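Long-range contacts in galactokinase (Bifidobacterium longum subsp. infantis ATCC 15697 = JCM 1222 = DSM 20088, PDB 6TEQ), which probably phosphorylates galactose with ATP as a GHMP-family sugar kinase, and here holds 2-deoxy-2-fluoro-galactose in its sugar pocket: residues I66-R71 against L151-V156; E72-R77 against K121-D126; A111-Q116 against A175-N180. All blocks are in the same frame, centred on the assembly; numbering follows the deposited sequence. Where two conformers were deposited one is given.

Interaction 1 (I66-R71 against L151-V156)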
# COMPACT_ATOMS: atom_id res chain seq x y z
N ILE A 66 -5.86 13.36 -9.49
CA ILE A 66 -5.45 14.72 -9.07
C ILE A 66 -5.53 15.61 -10.29
O ILE A 66 -4.79 15.38 -11.28
CB ILE A 66 -4.07 14.81 -8.45
CG1 ILE A 66 -3.76 16.20 -7.83
CG2 ILE A 66 -2.98 14.28 -9.36
CD1 ILE A 66 -2.36 16.31 -7.30
N ALA A 67 -6.36 16.63 -10.20
CA ALA A 67 -6.32 17.75 -11.19
C ALA A 67 -5.37 18.80 -10.58
O ALA A 67 -5.58 19.19 -9.42
CB ALA A 67 -7.71 18.27 -11.44
N LEU A 68 -4.32 19.19 -11.28
CA LEU A 68 -3.32 20.11 -10.72
C LEU A 68 -2.94 21.22 -11.68
O LEU A 68 -2.92 20.99 -12.91
CB LEU A 68 -2.10 19.28 -10.30
CG LEU A 68 -0.95 20.04 -9.60
CD1 LEU A 68 -0.28 19.18 -8.56
CD2 LEU A 68 0.06 20.55 -10.62
N LYS A 69 -2.60 22.37 -11.11
CA LYS A 69 -1.99 23.48 -11.88
C LYS A 69 -0.91 24.07 -11.01
O LYS A 69 -1.14 24.33 -9.84
CB LYS A 69 -3.02 24.55 -12.28
CG LYS A 69 -2.45 25.62 -13.17
CD LYS A 69 -3.53 26.57 -13.62
CE LYS A 69 -2.97 27.60 -14.57
NZ LYS A 69 -3.96 28.65 -14.74
N PRO A 70 0.29 24.30 -11.57
CA PRO A 70 1.36 24.90 -10.76
C PRO A 70 1.01 26.37 -10.53
O PRO A 70 0.28 26.94 -11.31
CB PRO A 70 2.59 24.75 -11.64
CG PRO A 70 2.03 24.74 -13.06
CD PRO A 70 0.68 24.03 -12.97
N ARG A 71 1.64 26.94 -9.54
CA ARG A 71 1.55 28.38 -9.23
C ARG A 71 2.93 29.03 -9.36
O ARG A 71 3.93 28.32 -9.21
CB ARG A 71 1.01 28.54 -7.83
CG ARG A 71 -0.44 28.09 -7.63
CD ARG A 71 -0.93 28.19 -6.18
NE ARG A 71 -0.99 29.59 -5.77
CZ ARG A 71 -2.07 30.32 -5.70
NH1 ARG A 71 -1.90 31.59 -5.37
NH2 ARG A 71 -3.29 29.84 -5.99
N LEU A 151 3.77 12.59 -9.13
CA LEU A 151 3.85 12.45 -10.60
C LEU A 151 3.40 13.76 -11.25
O LEU A 151 4.03 14.20 -12.24
CB LEU A 151 2.99 11.28 -11.06
CG LEU A 151 3.27 10.80 -12.47
CD1 LEU A 151 4.65 10.15 -12.62
CD2 LEU A 151 2.17 9.88 -12.91
N ALA A 152 2.33 14.35 -10.74
CA ALA A 152 1.78 15.59 -11.32
C ALA A 152 2.85 16.70 -11.19
O ALA A 152 3.09 17.42 -12.17
CB ALA A 152 0.49 15.98 -10.65
N LEU A 153 3.49 16.86 -10.02
CA LEU A 153 4.48 17.91 -9.82
C LEU A 153 5.68 17.68 -10.73
O LEU A 153 6.21 18.65 -11.26
CB LEU A 153 4.89 17.97 -8.35
CG LEU A 153 3.82 18.54 -7.43
CD1 LEU A 153 4.19 18.33 -5.96
CD2 LEU A 153 3.55 20.04 -7.72
N ASP A 154 6.15 16.45 -10.83
CA ASP A 154 7.29 16.11 -11.70
C ASP A 154 6.97 16.58 -13.12
O ASP A 154 7.86 17.09 -13.80
CB ASP A 154 7.61 14.63 -11.62
CG ASP A 154 8.63 14.17 -12.65
OD1 ASP A 154 9.83 14.33 -12.31
OD2 ASP A 154 8.21 13.85 -13.80
N ASP A 155 5.77 16.29 -13.58
CA ASP A 155 5.34 16.64 -14.94
C ASP A 155 5.31 18.15 -15.08
O ASP A 155 6.01 18.63 -16.04
CB ASP A 155 4.02 15.93 -15.22
CG ASP A 155 3.56 15.96 -16.65
OD1 ASP A 155 3.89 16.94 -17.31
OD2 ASP A 155 2.76 15.12 -17.02
N VAL A 156 4.56 18.86 -14.26
CA VAL A 156 4.30 20.31 -14.57
C VAL A 156 5.60 21.06 -14.42
O VAL A 156 5.72 22.12 -15.07
CB VAL A 156 3.13 20.94 -13.82
CG1 VAL A 156 1.85 20.16 -14.13
CG2 VAL A 156 3.42 20.99 -12.32

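Interaction 2 (E72-R77 against K121-D126). With PEG (di(hydroxyethyl)ether), chain H.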
# COMPACT_ATOMS: atom_id res chain seq x y z
N GLU A 72 3.00 30.35 -9.57
CA GLU A 72 4.29 31.09 -9.60
C GLU A 72 4.64 31.58 -8.18
O GLU A 72 5.76 32.09 -8.00
CB GLU A 72 4.24 32.27 -10.57
CG GLU A 72 4.15 31.89 -12.05
CD GLU A 72 3.88 33.09 -12.96
OE1 GLU A 72 3.60 34.17 -12.41
OE2 GLU A 72 3.85 32.89 -14.22
N ASP A 73 3.73 31.45 -7.21
CA ASP A 73 4.08 31.62 -5.77
C ASP A 73 4.29 30.26 -5.12
O ASP A 73 4.27 29.24 -5.83
CB ASP A 73 3.05 32.48 -5.04
CG ASP A 73 1.66 31.91 -4.97
OD1 ASP A 73 1.57 30.66 -4.94
OD2 ASP A 73 0.65 32.74 -4.95
N THR A 74 4.42 30.25 -3.80
CA THR A 74 4.72 29.04 -2.99
C THR A 74 3.46 28.59 -2.25
O THR A 74 3.58 27.74 -1.35
CB THR A 74 5.93 29.27 -2.08
OG1 THR A 74 5.85 30.50 -1.34
CG2 THR A 74 7.18 29.24 -2.92
N LYS A 75 2.31 29.15 -2.60
CA LYS A 75 1.01 28.75 -2.01
C LYS A 75 0.61 27.37 -2.56
O LYS A 75 0.82 27.10 -3.73
CB LYS A 75 -0.09 29.77 -2.27
CG LYS A 75 0.07 31.07 -1.50
CD LYS A 75 -1.03 32.06 -1.71
CE LYS A 75 -0.90 33.29 -0.84
NZ LYS A 75 -0.91 34.54 -1.63
N VAL A 76 0.04 26.56 -1.70
CA VAL A 76 -0.52 25.22 -2.02
C VAL A 76 -1.94 25.21 -1.52
O VAL A 76 -2.14 25.34 -0.30
CB VAL A 76 0.27 24.06 -1.42
CG1 VAL A 76 -0.50 22.77 -1.71
CG2 VAL A 76 1.69 24.01 -1.97
N ARG A 77 -2.85 25.14 -2.48
CA ARG A 77 -4.28 24.94 -2.22
C ARG A 77 -4.64 23.52 -2.66
O ARG A 77 -4.41 23.17 -3.80
CB ARG A 77 -5.19 25.98 -2.86
CG ARG A 77 -4.93 27.39 -2.39
CD ARG A 77 -5.88 28.38 -2.97
NE ARG A 77 -5.76 28.45 -4.39
CZ ARG A 77 -6.60 29.08 -5.18
NH1 ARG A 77 -7.66 29.70 -4.69
NH2 ARG A 77 -6.38 29.06 -6.48
N LYS A 121 12.99 24.31 -8.64
CA LYS A 121 11.98 24.72 -9.65
C LYS A 121 10.58 24.47 -9.07
O LYS A 121 9.63 25.13 -9.51
CB LYS A 121 12.13 23.95 -10.97
N VAL A 122 10.43 23.57 -8.09
CA VAL A 122 9.09 23.21 -7.55
C VAL A 122 8.64 24.34 -6.63
O VAL A 122 9.23 24.54 -5.54
CB VAL A 122 9.11 21.87 -6.80
CG1 VAL A 122 7.76 21.54 -6.14
CG2 VAL A 122 9.57 20.78 -7.74
N LYS A 123 7.60 25.01 -7.04
CA LYS A 123 6.91 26.07 -6.27
C LYS A 123 5.52 25.52 -5.88
O LYS A 123 5.29 24.28 -5.79
CB LYS A 123 6.82 27.36 -7.09
CG LYS A 123 8.10 27.89 -7.71
CD LYS A 123 9.11 28.16 -6.66
CE LYS A 123 10.49 28.56 -7.14
NZ LYS A 123 10.50 29.94 -7.67
N GLY A 124 4.57 26.41 -5.70
CA GLY A 124 3.23 26.09 -5.22
C GLY A 124 2.42 25.35 -6.22
O GLY A 124 2.85 25.14 -7.42
N PHE A 125 1.18 25.08 -5.82
CA PHE A 125 0.23 24.46 -6.76
C PHE A 125 -1.19 24.52 -6.18
O PHE A 125 -1.39 24.67 -4.97
CB PHE A 125 0.61 23.02 -7.10
CG PHE A 125 0.58 22.06 -5.95
CD1 PHE A 125 1.68 21.92 -5.14
CD2 PHE A 125 -0.51 21.25 -5.71
CE1 PHE A 125 1.71 20.98 -4.11
CE2 PHE A 125 -0.52 20.36 -4.66
CZ PHE A 125 0.57 20.23 -3.85
N ASP A 126 -2.13 24.43 -7.10
CA ASP A 126 -3.56 24.20 -6.81
C ASP A 126 -3.89 22.79 -7.23
O ASP A 126 -3.48 22.38 -8.31
CB ASP A 126 -4.43 25.20 -7.54
CG ASP A 126 -4.20 26.63 -7.11
OD1 ASP A 126 -3.98 26.87 -5.85
OD2 ASP A 126 -4.34 27.51 -8.04
C1 PEG H . 0.10 32.46 -9.30
O1 PEG H . 0.97 32.30 -8.19
C2 PEG H . -1.02 31.48 -9.32
O2 PEG H . -1.40 31.16 -10.66
C3 PEG H . -2.47 30.22 -10.74
C4 PEG H . -1.98 28.91 -11.29
O4 PEG H . -2.59 27.70 -10.64

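Interaction 3 (A111-Q116 against A175-N180)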
# COMPACT_ATOMS: atom_id res chain seq x y z
N ALA A 111 5.56 18.32 -2.37
CA ALA A 111 6.26 19.51 -2.90
C ALA A 111 7.43 19.89 -1.97
O ALA A 111 8.55 20.14 -2.45
CB ALA A 111 5.29 20.60 -3.19
N TRP A 112 7.16 19.92 -0.67
CA TRP A 112 8.19 20.19 0.37
C TRP A 112 9.35 19.21 0.21
O TRP A 112 10.60 19.64 0.30
CB TRP A 112 7.53 20.11 1.72
CG TRP A 112 8.47 20.13 2.87
CD1 TRP A 112 8.97 21.26 3.46
CD2 TRP A 112 8.95 19.01 3.63
NE1 TRP A 112 9.78 20.91 4.50
CE2 TRP A 112 9.76 19.55 4.65
CE3 TRP A 112 8.79 17.61 3.57
CZ2 TRP A 112 10.41 18.77 5.59
CZ3 TRP A 112 9.38 16.84 4.55
CH2 TRP A 112 10.23 17.40 5.50
N ALA A 113 9.04 17.92 0.10
CA ALA A 113 10.10 16.90 -0.00
C ALA A 113 10.91 17.10 -1.28
O ALA A 113 12.14 17.00 -1.25
CB ALA A 113 9.53 15.49 0.06
N LEU A 114 10.28 17.40 -2.40
CA LEU A 114 11.03 17.67 -3.65
C LEU A 114 11.94 18.90 -3.45
O LEU A 114 13.08 18.86 -3.86
CB LEU A 114 10.05 17.86 -4.79
CG LEU A 114 9.28 16.57 -5.19
CD1 LEU A 114 8.13 16.86 -6.17
CD2 LEU A 114 10.23 15.55 -5.82
N ARG A 115 11.43 19.96 -2.83
CA ARG A 115 12.24 21.17 -2.63
C ARG A 115 13.40 20.78 -1.72
O ARG A 115 14.53 21.26 -2.02
CB ARG A 115 11.35 22.27 -2.07
CG ARG A 115 10.43 22.85 -3.14
CD ARG A 115 9.21 23.51 -2.52
NE ARG A 115 9.52 24.62 -1.65
CZ ARG A 115 9.76 25.86 -2.08
NH1 ARG A 115 10.01 26.80 -1.20
NH2 ARG A 115 9.71 26.16 -3.37
N GLN A 116 13.12 20.01 -0.65
CA GLN A 116 14.17 19.59 0.32
C GLN A 116 15.25 18.78 -0.42
O GLN A 116 16.44 18.88 -0.02
CB GLN A 116 13.63 18.80 1.52
CG GLN A 116 12.74 19.58 2.49
CD GLN A 116 13.51 20.56 3.34
OE1 GLN A 116 13.72 21.71 2.97
NE2 GLN A 116 13.91 20.10 4.51
N ALA A 175 7.37 10.99 -1.90
CA ALA A 175 6.04 10.59 -1.38
C ALA A 175 6.19 9.98 0.02
O ALA A 175 5.40 10.29 0.95
CB ALA A 175 5.40 9.65 -2.32
N ILE A 176 7.11 9.03 0.17
CA ILE A 176 7.45 8.43 1.47
C ILE A 176 7.85 9.52 2.46
O ILE A 176 7.33 9.50 3.59
CB ILE A 176 8.54 7.37 1.31
CG1 ILE A 176 8.07 6.21 0.41
CG2 ILE A 176 9.00 6.87 2.66
CD1 ILE A 176 9.21 5.28 0.03
N LYS A 177 8.71 10.44 2.06
CA LYS A 177 9.16 11.50 3.00
C LYS A 177 7.99 12.40 3.42
O LYS A 177 7.92 12.76 4.60
CB LYS A 177 10.30 12.27 2.39
CG LYS A 177 10.78 13.41 3.26
CD LYS A 177 12.07 13.98 2.74
CE LYS A 177 12.49 15.25 3.45
NZ LYS A 177 13.88 15.60 3.09
N SER A 178 7.10 12.72 2.49
CA SER A 178 5.92 13.51 2.83
C SER A 178 5.15 12.83 3.97
O SER A 178 4.80 13.44 4.99
CB SER A 178 5.01 13.72 1.65
OG SER A 178 3.90 14.41 2.12
N GLU A 179 4.84 11.57 3.77
CA GLU A 179 3.99 10.85 4.72
C GLU A 179 4.74 10.80 6.05
O GLU A 179 4.18 11.27 7.04
CB GLU A 179 3.65 9.46 4.18
CG GLU A 179 2.70 8.72 5.10
CD GLU A 179 1.98 7.56 4.45
OE1 GLU A 179 2.16 7.40 3.23
OE2 GLU A 179 1.30 6.83 5.18
N ASN A 180 5.97 10.30 6.05
CA ASN A 180 6.73 10.10 7.30
C ASN A 180 6.99 11.42 8.05
O ASN A 180 6.75 11.48 9.29
CB ASN A 180 8.06 9.43 7.06
CG ASN A 180 7.94 7.93 6.95
OD1 ASN A 180 7.50 7.24 7.85
ND2 ASN A 180 8.50 7.41 5.91
O HOH W 1 13.68 15.28 0.16

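Interaction 1 (I66-R71 against L151-V156)
Leu68 is the centre of an apolar contact, meeting Ala152, Leu153 and Val156; with Ile66 and Pro70, alternate residues at the end of strand 54-70, it packs on the final turn or so of helix 141-156. The two methyls of Leu68 divide the work. CD1 lies over Ala152, 3.9 Å from its CB, and also reaches Leu153 CD2 at 4.0 Å, the two leucines crossing at about a right angle. CD2 of Leu68 goes instead to Val156 CG2, 3.8 Å away, with Val156 CG1 close behind. With CG opposite the backbone N (chi1 -177°), the branched end of Leu68 is carried out to the helix. An alanine here would remove both methyls and would probably open a gap between Ala152 and Val156, leaving the end of Leu153 freer to shift.

The flanking contacts are smaller. Ile66 CG2 stands 4.1 Å from Ala152 CB, and at the other end the Pro70 ring packs on Val156, with Pro70 CB 3.9 Å from CG2 of the valine. The same CG2 therefore serves both Leu68 and Pro70. The backbone spacing is even along the contact, CA of Leu68 lying 6.8 Å from CA of Ala152 and CA of Pro70 6.7 Å from CA of Val156.

No hydrogen bond joins the segments. Asp155 forms a salt bridge with Arg414 and takes a hydrogen bond from Trp35, while the backbone of Leu68 is bonded to Glu32 and Gly33. Phe125 lies against both Leu68 and Leu153, extending the apolar layer.

The segment axes run 38° apart and approach to 8.9 Å: a helix packed on one face of a mixed beta sheet, within the N-terminal, ribosomal S5 domain 2-like half of a GHMP kinase.

Interaction 2 (E72-R77 against K121-D126)
Val76 with Phe125 and Arg77 with Asp126 are successive bridges of a parallel beta ladder, where strands 75-80 and 125-131 begin side by side in the mixed sheet of the GHMP kinase fold. Phe125 N gives its hydrogen to Lys75 O (2.9 Å) and Arg77 N gives its own to Phe125 O (2.9 Å). Ahead of the ladder, Gly124 N bonds to Asp73 O at 2.8 Å, on a lone pair in the carbonyl plane. Gly124 passes so near Lys75 O that a side chain on its CA would probably collide there. Asp73 OD1 takes the N-H of Lys75, making an Asx turn that leads into the strand, and its OD2 is salt-bridged to Arg71. Asp73 N donates to O1 of a di(hydroxyethyl)ether, probably from the crystallisation liquor, at 3.0 Å.

The two sheet faces differ. On one, Val76 CG1 rests over the Phe125 ring, 3.8 Å from its centroid, as a CH-pi contact; Ala111 of helix 105-116 also touches that ring.

On the other, Arg77 and Asp126 lie alongside, pointing the same way. A bend at chi3 (-63°) turns the guanidinium into a side-on salt bridge, Arg77 NE to Asp126 OD1 at 2.8 Å and Arg77 NH2 to Asp126 OD2 at 3.0 Å; Arg71 is a second partner of OD1. Both oxygens lie near the Arg77 guanidinium plane, but the two planes stand 64° apart, and each nitrogen meets its oxygen from above the carboxylate plane.

Interaction 3 (A111-Q116 against A175-N180)
Lys177 leaves its helix with CG opposite the backbone N (chi1 177°) and stays extended to its tip, which lays its aliphatic chain along the flank of helix 105-116, beside Trp112, Ala113 and Gln116. Trp112 has its own CG opposite the backbone N (chi1 170°), and this swings the six-membered part of the indole towards the lysine. The two side chains cross at about a right angle: Lys177 CE sits 3.7 Å from Trp112 CZ3 and equally near CH2, approaching the ring obliquely. Further back along the chain, Lys177 CD is 4.0 Å from Ala113 CB, and CG and CB of the lysine also lie close to that methyl. One turn on, Lys177 NZ passes Gln116 CB at 3.6 Å, while Gln116 CG, from the same helix as Trp112, lies over one face of the indole near its rim.

This is a steep helix-helix packing inside the GHMP kinase N-terminal domain, the short axes crossing at 117° with a closest approach of 8.4 Å. The backbones come nearest where Ala113, with only a methyl, faces Ser178, their CA atoms 6.1 Å apart. Ser178 OG is hydrogen-bonded to Tyr106 O near the start of helix 105-116, a polar tie between the same two helices. The next residue, Glu179, binds magnesium in another structure of this protein, although no metal is present here; Asn180 OD1 accepts from Thr187 N, and Thr187 lines the galactose pocket.

No direct hydrogen bond joins the segments. Instead a water bridges them: it donates to Ala113 O at 2.7 Å and accepts from Lys177 NZ at 3.0 Å.

The three contacts lie on the same side of the chain's centre: interactions 1 and 2 have centres about 10 Å apart, interactions 2 and 3 about 14 Å, and interactions 1 and 3 about 15 Å. Strands 54-70 and 125-131 are neighbours in one mixed sheet, and Lys69 O to Asp126 N (2.9 Å) is a probable hydrogen bond between interactions 1 and 2. Ala111 meets both Phe125 and Leu153, so helix 105-116 joins interaction 3 to the others. Along the chain, both segments of interaction 2 fall between those of interaction 1, whereas interaction 3 alternates with each. Sheet and helices are thus packed together; helix 165-183 carries Glu179, which binds magnesium in another structure.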